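PDB 3G79: NDP-N-acetyl-D-galactosaminuronic acid dehydrogenase from Methanosarcina mazei Go1, which probably catalyses the NAD-dependent oxidation of UDP-N-acetyl-D-mannosamine to UDP-N-acetyl-D-mannosaminouronate. Local coordinates for residues K235-I246 with V289-H300; G353-W361 with N407-A415. All blocks are in the same frame, centred on the assembly; numbering follows the deposited sequence.

How the contacts relate
Contact 1 (235-246 with 289-300) lies in the central domain, near the middle of the chain. Contact 2 (353-361 with 407-415) lies in the UDP-binding domain and opens only after contact 1 has closed, so the two are in series along the chain. Their centres are about 31 Å apart, and their nearest atoms about 8 Å apart, so they do not touch. Contact 1 gathers a cysteine, a lysine, an asparagine and an aspartate, consistent with the active site of this dehydrogenase family. Contact 2 is packing of a helix on a parallel sheet. Gly-291 of contact 1 bonds to Arg-371 and Asn-372, which lie in sequence between the segments of contact 2.

Contact 1. Residues K235-I246 with V289-H300; sequences KTAENTFRDLQI and VGGHCLTKDTYH
Asn-239 donates from ND2 to OD2 of Asp-297. The N-H points almost straight at the oxygen (164°), with the amide and carboxylate planes turned 50° apart. The modelled 2.4 Å from Asn-239 ND2 to Asp-297 OD2 is doubtfully short. Asp-297 OD2 also takes a weak, salt-bridging bond from Lys-235 NZ at 3.2 Å. A bend at chi2 swings the lysine chain across the aspartate at about a right angle. The amine is modelled too close to Cys-293, so its exact place is less sure. A methionine in place of Lys-235 would probably leave the Asp-297 carboxylate without its positive mate.

Asp-297 acts as a knob seated among Lys-235, Thr-236, Asn-239 and Thr-240. Its CB lies 4.0 Å from Thr-236 CB. Cys-293 brings its CB to 3.2 Å from Asn-239 ND2. Next to Asp-297, Thr-298 CG2 packs on Thr-240 OG1 at 3.3 Å. Leu-294 sets CD2 3.4 Å from the carbonyl O of Asn-239 and also meets Arg-242 CG. At the far end Ile-246 CG2 touches Val-289 CG2 at 3.5 Å. The carboxylate of Asp-243 is held from elsewhere, by Arg-326 and Asn-329 of helix 321-345.

The helix axes approach to 8.0 Å and cross at -116°. The second subunit packs on helix 228-258, where its Arg-280 bonds to Glu-238 O. Lysine and asparagine on one helix with cysteine and aspartate from segment 289-300 match the family's active site, where the cysteine serves as nucleophile. Cys-293 probably has that role here. Asp-297 matches the aspartate that belongs to the same active site in relatives, so the helix crossing probably assembles the catalytic group itself.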
loop_
_atom_site.group_PDB
_atom_site.type_symbol
_atom_site.label_atom_id
_atom_site.label_comp_id
_atom_site.label_asym_id
_atom_site.label_seq_id
_atom_site.Cartn_x
_atom_site.Cartn_y
_atom_site.Cartn_z
ATOM N N LYS A 235 -5.530 6.843 -13.689
ATOM C CA LYS A 235 -4.530 7.847 -13.367
ATOM C C LYS A 235 -4.757 8.564 -12.035
ATOM O O LYS A 235 -3.785 8.879 -11.329
ATOM C CB LYS A 235 -4.335 8.819 -14.552
ATOM C CG LYS A 235 -4.415 10.275 -14.245
ATOM C CD LYS A 235 -3.200 10.884 -13.565
ATOM C CE LYS A 235 -3.630 12.357 -13.255
ATOM N NZ LYS A 235 -2.638 13.310 -12.703
ATOM N N THR A 236 -6.010 8.811 -11.647
ATOM C CA THR A 236 -6.201 9.432 -10.333
ATOM C C THR A 236 -5.892 8.403 -9.252
ATOM O O THR A 236 -5.145 8.713 -8.328
ATOM C CB THR A 236 -7.581 10.169 -10.095
ATOM O OG1 THR A 236 -8.634 9.215 -9.959
ATOM C CG2 THR A 236 -7.910 11.130 -11.217
ATOM N N ALA A 237 -6.399 7.180 -9.400
ATOM C CA ALA A 237 -6.122 6.091 -8.450
ATOM C C ALA A 237 -4.649 5.847 -8.257
ATOM O O ALA A 237 -4.233 5.489 -7.147
ATOM C CB ALA A 237 -6.783 4.806 -8.864
ATOM N N GLU A 238 -3.830 6.026 -9.292
ATOM C CA GLU A 238 -2.396 5.750 -9.047
ATOM C C GLU A 238 -1.764 6.790 -8.141
ATOM O O GLU A 238 -0.961 6.459 -7.292
ATOM C CB GLU A 238 -1.555 5.407 -10.304
ATOM C CG GLU A 238 -1.875 6.111 -11.579
ATOM C CD GLU A 238 -1.421 5.330 -12.825
ATOM O OE1 GLU A 238 -1.792 4.158 -13.013
ATOM O OE2 GLU A 238 -0.711 5.911 -13.651
ATOM N N ASN A 239 -2.168 8.041 -8.281
ATOM C CA ASN A 239 -1.663 9.068 -7.410
ATOM C C ASN A 239 -2.255 8.972 -6.013
ATOM O O ASN A 239 -1.546 9.063 -5.039
ATOM C CB ASN A 239 -1.913 10.414 -8.044
ATOM C CG ASN A 239 -1.160 10.552 -9.337
ATOM O OD1 ASN A 239 0.014 10.199 -9.402
ATOM N ND2 ASN A 239 -1.823 11.034 -10.381
ATOM N N THR A 240 -3.558 8.769 -5.928
ATOM C CA THR A 240 -4.240 8.530 -4.664
ATOM C C THR A 240 -3.598 7.385 -3.795
ATOM O O THR A 240 -3.277 7.567 -2.605
ATOM C CB THR A 240 -5.741 8.296 -4.980
ATOM O OG1 THR A 240 -6.316 9.547 -5.409
ATOM C CG2 THR A 240 -6.510 7.754 -3.760
ATOM N N PHE A 241 -3.378 6.223 -4.408
ATOM C CA PHE A 241 -2.849 5.075 -3.687
ATOM C C PHE A 241 -1.432 5.353 -3.222
ATOM O O PHE A 241 -1.088 5.021 -2.095
ATOM C CB PHE A 241 -2.960 3.805 -4.549
ATOM C CG PHE A 241 -4.277 3.127 -4.415
ATOM C CD1 PHE A 241 -5.457 3.854 -4.472
ATOM C CD2 PHE A 241 -4.350 1.771 -4.174
ATOM C CE1 PHE A 241 -6.683 3.230 -4.321
ATOM C CE2 PHE A 241 -5.576 1.144 -4.005
ATOM C CZ PHE A 241 -6.737 1.863 -4.093
ATOM N N ARG A 242 -0.638 6.009 -4.076
ATOM C CA ARG A 242 0.713 6.464 -3.701
ATOM C C ARG A 242 0.616 7.439 -2.538
ATOM O O ARG A 242 1.292 7.256 -1.536
ATOM C CB ARG A 242 1.535 7.091 -4.881
ATOM C CG ARG A 242 2.766 7.913 -4.398
ATOM C CD ARG A 242 3.915 8.106 -5.412
ATOM N NE ARG A 242 4.780 6.940 -5.371
ATOM C CZ ARG A 242 6.091 6.943 -5.139
ATOM N NH1 ARG A 242 6.770 8.084 -4.976
ATOM N NH2 ARG A 242 6.718 5.775 -5.091
ATOM N N ASP A 243 -0.253 8.439 -2.670
ATOM C CA ASP A 243 -0.467 9.432 -1.641
ATOM C C ASP A 243 -0.830 8.777 -0.323
ATOM O O ASP A 243 -0.319 9.124 0.725
ATOM C CB ASP A 243 -1.534 10.437 -2.081
ATOM C CG ASP A 243 -1.702 11.567 -1.099
ATOM O OD1 ASP A 243 -0.697 12.037 -0.534
ATOM O OD2 ASP A 243 -2.842 12.002 -0.875
ATOM N N LEU A 244 -1.694 7.796 -0.381
ATOM C CA LEU A 244 -2.014 6.995 0.793
ATOM C C LEU A 244 -0.832 6.198 1.353
ATOM O O LEU A 244 -0.688 6.128 2.586
ATOM C CB LEU A 244 -3.208 6.080 0.507
ATOM C CG LEU A 244 -3.515 5.076 1.623
ATOM C CD1 LEU A 244 -4.029 5.774 2.907
ATOM C CD2 LEU A 244 -4.507 4.065 1.152
ATOM N N GLN A 245 0.022 5.617 0.498
ATOM C CA GLN A 245 1.171 4.888 1.073
ATOM C C GLN A 245 2.104 5.818 1.821
ATOM O O GLN A 245 2.781 5.429 2.798
ATOM C CB GLN A 245 1.920 3.907 0.128
ATOM C CG GLN A 245 2.131 4.327 -1.278
ATOM C CD GLN A 245 2.455 3.183 -2.307
ATOM O OE1 GLN A 245 2.080 3.313 -3.497
ATOM N NE2 GLN A 245 3.143 2.108 -1.872
ATOM N N ILE A 246 2.104 7.076 1.396
ATOM C CA ILE A 246 2.977 8.048 2.004
ATOM C C ILE A 246 2.357 8.484 3.306
ATOM O O ILE A 246 3.040 8.701 4.301
ATOM C CB ILE A 246 3.180 9.236 1.084
ATOM C CG1 ILE A 246 4.198 8.896 -0.008
ATOM C CG2 ILE A 246 3.617 10.536 1.896
ATOM C CD1 ILE A 246 4.149 9.926 -1.175
ATOM N N VAL A 289 4.141 16.311 1.148
ATOM C CA VAL A 289 3.967 15.857 -0.222
ATOM C C VAL A 289 3.790 17.089 -1.133
ATOM O O VAL A 289 3.062 18.046 -0.808
ATOM C CB VAL A 289 2.727 14.931 -0.336
ATOM C CG1 VAL A 289 2.360 14.672 -1.773
ATOM C CG2 VAL A 289 2.907 13.650 0.451
ATOM N N GLY A 290 4.470 17.072 -2.278
ATOM C CA GLY A 290 4.361 18.192 -3.199
ATOM C C GLY A 290 3.823 17.687 -4.500
ATOM O O GLY A 290 3.577 16.485 -4.623
ATOM N N GLY A 291 3.678 18.602 -5.472
ATOM C CA GLY A 291 3.313 18.275 -6.869
ATOM C C GLY A 291 1.867 18.612 -7.170
ATOM O O GLY A 291 1.183 19.216 -6.337
ATOM N N HIS A 292 1.378 18.255 -8.352
ATOM C CA HIS A 292 -0.015 18.501 -8.680
ATOM C C HIS A 292 -0.837 17.270 -8.395
ATOM O O HIS A 292 -1.730 17.284 -7.539
ATOM C CB HIS A 292 -0.182 18.889 -10.139
ATOM C CG HIS A 292 0.353 20.235 -10.457
ATOM N ND1 HIS A 292 -0.088 21.376 -9.817
ATOM C CD2 HIS A 292 1.291 20.637 -11.351
ATOM C CE1 HIS A 292 0.563 22.425 -10.298
ATOM N NE2 HIS A 292 1.403 22.004 -11.232
ATOM N N CYS A 293 -0.522 16.214 -9.143
ATOM C CA CYS A 293 -1.207 14.909 -9.090
ATOM C C CYS A 293 -1.437 14.427 -7.661
ATOM O O CYS A 293 -2.560 14.415 -7.201
ATOM C CB CYS A 293 -0.425 13.871 -9.920
ATOM S SG CYS A 293 -0.515 14.272 -11.686
ATOM N N LEU A 294 -0.351 14.100 -6.976
ATOM C CA LEU A 294 -0.357 13.609 -5.607
ATOM C C LEU A 294 -1.178 14.408 -4.599
ATOM O O LEU A 294 -1.689 13.830 -3.655
ATOM C CB LEU A 294 1.091 13.491 -5.101
ATOM C CG LEU A 294 1.817 12.172 -5.312
ATOM C CD1 LEU A 294 3.275 12.264 -4.856
ATOM C CD2 LEU A 294 1.100 11.072 -4.546
ATOM N N THR A 295 -1.271 15.729 -4.780
ATOM C CA THR A 295 -2.010 16.596 -3.861
ATOM C C THR A 295 -3.478 16.836 -4.296
ATOM O O THR A 295 -4.294 17.311 -3.523
ATOM C CB THR A 295 -1.296 17.998 -3.677
ATOM O OG1 THR A 295 -0.987 18.592 -4.942
ATOM C CG2 THR A 295 -0.007 17.885 -2.911
ATOM N N LYS A 296 -3.832 16.510 -5.529
ATOM C CA LYS A 296 -5.094 17.001 -6.081
ATOM C C LYS A 296 -5.997 15.914 -6.574
ATOM O O LYS A 296 -7.205 16.092 -6.653
ATOM C CB LYS A 296 -4.843 17.978 -7.220
ATOM C CG LYS A 296 -4.772 19.361 -6.745
ATOM C CD LYS A 296 -3.587 20.071 -7.323
ATOM C CE LYS A 296 -3.777 20.458 -8.787
ATOM N NZ LYS A 296 -3.096 21.766 -9.018
ATOM N N ASP A 297 -5.409 14.793 -6.930
ATOM C CA ASP A 297 -6.158 13.737 -7.548
ATOM C C ASP A 297 -7.260 13.212 -6.639
ATOM O O ASP A 297 -8.306 12.859 -7.131
ATOM C CB ASP A 297 -5.215 12.602 -8.045
ATOM C CG ASP A 297 -4.576 12.912 -9.426
ATOM O OD1 ASP A 297 -4.733 14.047 -9.938
ATOM O OD2 ASP A 297 -3.929 12.017 -10.022
ATOM N N THR A 298 -7.085 13.164 -5.325
ATOM C CA THR A 298 -8.112 12.441 -4.607
ATOM C C THR A 298 -9.366 13.265 -4.542
ATOM O O THR A 298 -10.434 12.712 -4.406
ATOM C CB THR A 298 -7.710 11.838 -3.213
ATOM O OG1 THR A 298 -8.335 12.554 -2.138
ATOM C CG2 THR A 298 -6.253 11.750 -2.995
ATOM N N TYR A 299 -9.237 14.585 -4.661
ATOM C CA TYR A 299 -10.415 15.461 -4.764
ATOM C C TYR A 299 -11.140 15.212 -6.044
ATOM O O TYR A 299 -12.359 15.259 -6.043
ATOM C CB TYR A 299 -10.099 16.964 -4.555
ATOM C CG TYR A 299 -9.418 17.164 -3.222
ATOM C CD1 TYR A 299 -10.060 16.808 -2.019
ATOM C CD2 TYR A 299 -8.096 17.605 -3.163
ATOM C CE1 TYR A 299 -9.401 16.962 -0.774
ATOM C CE2 TYR A 299 -7.436 17.755 -1.943
ATOM C CZ TYR A 299 -8.090 17.427 -0.755
ATOM O OH TYR A 299 -7.397 17.549 0.412
ATOM N N HIS A 300 -10.402 14.927 -7.114
ATOM C CA HIS A 300 -11.014 14.431 -8.338
ATOM C C HIS A 300 -11.794 13.097 -8.226
ATOM O O HIS A 300 -12.872 12.986 -8.812
ATOM C CB HIS A 300 -9.999 14.384 -9.455
ATOM C CG HIS A 300 -9.379 15.712 -9.725
ATOM N ND1 HIS A 300 -8.017 15.922 -9.704
ATOM C CD2 HIS A 300 -9.943 16.909 -10.006
ATOM C CE1 HIS A 300 -7.767 17.190 -9.967
ATOM N NE2 HIS A 300 -8.918 17.814 -10.134
#

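Contact 2. Residues G353-W361 with N407-A415; sequences GSKVAMLGW and NLEEVVRNA
Lys-355 turns CG away from its own backbone N (chi1 163°) and stays extended beyond it, which carries NZ along the turn after helix 408-412. NZ donates to Arg-413 O at 2.9 Å, nearly along the C=O axis (166°). On the way, CG lies 3.8 Å from Ala-415 CA, and CE comes 3.4 Å from Val-411 O.

Deeper in, Ala-357 places its CB 3.6 Å from Val-411 CG1. The same methyl touches Ala-415 CB and Val-412 CG2. Leu-359 CD1 rests against both Leu-408 CD2 at 3.8 Å and Val-412 CG2 at 3.9 Å. Asn-407 caps the helix start, with OD1 accepting from Glu-410 N.

Strand and helix run roughly antiparallel, 148° between their directions. This is the helix-on-sheet layer of a Rossmann-like domain. In sequence helix 408-412 links strand 404-405 to the parallel strand 417-420, a beta-alpha-beta crossover that passes over 355-359. Helix 432-439 packs on Leu-408, Val-412 and Arg-413.

The small Ala-357 lets the helix backbone sit close to the sheet. The ammonium is gripped by Arg-413 O, in the type II turn after the helix, and lies near the last helical carbonyls, which would probably favour its positive charge.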
loop_
_atom_site.group_PDB
_atom_site.type_symbol
_atom_site.label_atom_id
_atom_site.label_comp_id
_atom_site.label_asym_id
_atom_site.label_seq_id
_atom_site.Cartn_x
_atom_site.Cartn_y
_atom_site.Cartn_z
ATOM N N GLY A 353 12.334 35.814 16.966
ATOM C CA GLY A 353 13.652 36.411 17.014
ATOM C C GLY A 353 14.776 35.471 16.638
ATOM O O GLY A 353 15.927 35.893 16.540
ATOM N N SER A 354 14.450 34.193 16.468
ATOM C CA SER A 354 15.438 33.184 16.096
ATOM C C SER A 354 15.589 33.137 14.583
ATOM O O SER A 354 14.628 33.361 13.853
ATOM C CB SER A 354 15.004 31.790 16.587
ATOM O OG SER A 354 14.430 31.847 17.874
ATOM N N LYS A 355 16.781 32.814 14.106
ATOM C CA LYS A 355 16.975 32.613 12.669
ATOM C C LYS A 355 16.917 31.117 12.289
ATOM O O LYS A 355 17.626 30.307 12.906
ATOM C CB LYS A 355 18.280 33.266 12.186
ATOM C CG LYS A 355 18.724 32.750 10.819
ATOM C CD LYS A 355 19.883 33.562 10.265
ATOM C CE LYS A 355 20.315 33.045 8.916
ATOM N NZ LYS A 355 21.422 33.884 8.363
ATOM N N VAL A 356 16.089 30.794 11.273
ATOM C CA VAL A 356 15.950 29.449 10.682
ATOM C C VAL A 356 16.574 29.347 9.276
ATOM O O VAL A 356 16.273 30.131 8.386
ATOM C CB VAL A 356 14.451 29.031 10.575
ATOM C CG1 VAL A 356 14.292 27.625 9.989
ATOM C CG2 VAL A 356 13.754 29.094 11.932
ATOM N N ALA A 357 17.458 28.381 9.081
ATOM C CA ALA A 357 18.003 28.069 7.744
ATOM C C ALA A 357 17.271 26.862 7.205
ATOM O O ALA A 357 17.396 25.731 7.737
ATOM C CB ALA A 357 19.528 27.803 7.784
ATOM N N MET A 358 16.456 27.144 6.193
ATOM C CA MET A 358 15.789 26.151 5.383
ATOM C C MET A 358 16.747 25.583 4.347
ATOM O O MET A 358 17.128 26.251 3.367
ATOM C CB MET A 358 14.589 26.788 4.696
ATOM C CG MET A 358 13.530 27.236 5.722
ATOM S SD MET A 358 11.900 27.461 5.082
ATOM C CE MET A 358 11.243 28.507 6.277
ATOM N N LEU A 359 17.148 24.339 4.567
ATOM C CA LEU A 359 17.947 23.620 3.593
ATOM C C LEU A 359 17.026 22.839 2.703
ATOM O O LEU A 359 16.593 21.751 3.049
ATOM C CB LEU A 359 18.887 22.671 4.310
ATOM C CG LEU A 359 20.255 23.225 4.709
ATOM C CD1 LEU A 359 20.165 24.570 5.394
ATOM C CD2 LEU A 359 20.928 22.174 5.585
ATOM N N GLY A 360 16.670 23.399 1.563
ATOM C CA GLY A 360 15.799 22.650 0.668
ATOM C C GLY A 360 14.448 23.281 0.439
ATOM O O GLY A 360 13.624 23.390 1.372
ATOM N N TRP A 361 14.234 23.701 -0.811
ATOM C CA TRP A 361 12.981 24.285 -1.246
ATOM C C TRP A 361 12.255 23.389 -2.260
ATOM O O TRP A 361 11.041 23.243 -2.174
ATOM C CB TRP A 361 13.235 25.667 -1.829
ATOM C CG TRP A 361 11.996 26.385 -2.223
ATOM C CD1 TRP A 361 11.534 26.552 -3.471
ATOM C CD2 TRP A 361 11.066 27.050 -1.354
ATOM N NE1 TRP A 361 10.386 27.298 -3.458
ATOM C CE2 TRP A 361 10.078 27.618 -2.166
ATOM C CE3 TRP A 361 10.997 27.246 0.024
ATOM C CZ2 TRP A 361 9.010 28.339 -1.649
ATOM C CZ3 TRP A 361 9.953 27.966 0.532
ATOM C CH2 TRP A 361 8.972 28.512 -0.297
ATOM N N ASN A 407 24.146 29.750 -1.970
ATOM C CA ASN A 407 25.239 29.430 -1.029
ATOM C C ASN A 407 24.840 29.131 0.423
ATOM O O ASN A 407 24.228 29.941 1.133
ATOM C CB ASN A 407 26.490 30.347 -1.213
ATOM C CG ASN A 407 26.631 31.428 -0.149
ATOM O OD1 ASN A 407 27.295 31.223 0.868
ATOM N ND2 ASN A 407 26.039 32.593 -0.397
ATOM N N LEU A 408 25.182 27.904 0.808
ATOM C CA LEU A 408 24.799 27.297 2.058
ATOM C C LEU A 408 25.279 28.155 3.213
ATOM O O LEU A 408 24.518 28.435 4.138
ATOM C CB LEU A 408 25.416 25.902 2.144
ATOM C CG LEU A 408 24.580 24.736 2.669
ATOM C CD1 LEU A 408 25.454 23.704 3.354
ATOM C CD2 LEU A 408 23.492 25.200 3.578
ATOM N N GLU A 409 26.539 28.583 3.120
ATOM C CA GLU A 409 27.243 29.343 4.157
ATOM C C GLU A 409 26.436 30.562 4.586
ATOM O O GLU A 409 26.253 30.819 5.785
ATOM C CB GLU A 409 28.639 29.760 3.645
ATOM C CG GLU A 409 29.672 30.188 4.709
ATOM C CD GLU A 409 29.486 31.621 5.234
ATOM O OE1 GLU A 409 29.000 32.501 4.487
ATOM O OE2 GLU A 409 29.841 31.874 6.415
ATOM N N GLU A 410 25.941 31.321 3.615
ATOM C CA GLU A 410 25.293 32.563 4.004
ATOM C C GLU A 410 23.955 32.240 4.667
ATOM O O GLU A 410 23.584 32.836 5.659
ATOM C CB GLU A 410 25.267 33.619 2.859
ATOM C CG GLU A 410 24.123 33.621 1.866
ATOM C CD GLU A 410 24.064 34.935 1.033
ATOM O OE1 GLU A 410 22.951 35.307 0.580
ATOM O OE2 GLU A 410 25.123 35.598 0.842
ATOM N N VAL A 411 23.280 31.233 4.137
ATOM C CA VAL A 411 22.026 30.755 4.701
ATOM C C VAL A 411 22.199 30.188 6.111
ATOM O O VAL A 411 21.401 30.467 6.992
ATOM C CB VAL A 411 21.377 29.737 3.791
ATOM C CG1 VAL A 411 20.234 29.050 4.522
ATOM C CG2 VAL A 411 20.880 30.428 2.537
ATOM N N VAL A 412 23.265 29.436 6.329
ATOM C CA VAL A 412 23.468 28.782 7.613
ATOM C C VAL A 412 24.115 29.676 8.667
ATOM O O VAL A 412 23.918 29.458 9.861
ATOM C CB VAL A 412 24.220 27.440 7.436
ATOM C CG1 VAL A 412 24.810 26.922 8.736
ATOM C CG2 VAL A 412 23.295 26.449 6.897
ATOM N N ARG A 413 24.859 30.696 8.245
ATOM C CA ARG A 413 25.580 31.516 9.219
ATOM C C ARG A 413 24.658 32.201 10.221
ATOM O O ARG A 413 23.645 32.786 9.850
ATOM C CB ARG A 413 26.583 32.484 8.561
ATOM C CG ARG A 413 26.104 33.878 8.268
ATOM C CD ARG A 413 27.292 34.777 8.031
ATOM N NE ARG A 413 26.933 35.867 7.128
ATOM C CZ ARG A 413 27.217 35.897 5.825
ATOM N NH1 ARG A 413 26.840 36.941 5.091
ATOM N NH2 ARG A 413 27.891 34.902 5.252
ATOM N N ASN A 414 25.001 32.055 11.497
ATOM C CA ASN A 414 24.241 32.645 12.602
ATOM C C ASN A 414 22.843 32.037 12.855
ATOM O O ASN A 414 22.063 32.559 13.647
ATOM C CB ASN A 414 24.202 34.175 12.448
ATOM C CG ASN A 414 25.598 34.787 12.478
ATOM O OD1 ASN A 414 26.484 34.275 13.159
ATOM N ND2 ASN A 414 25.805 35.870 11.735
ATOM N N ALA A 415 22.538 30.917 12.211
ATOM C CA ALA A 415 21.209 30.329 12.319
ATOM C C ALA A 415 20.975 29.548 13.618
ATOM O O ALA A 415 21.809 28.768 14.042
ATOM C CB ALA A 415 20.922 29.469 11.122
#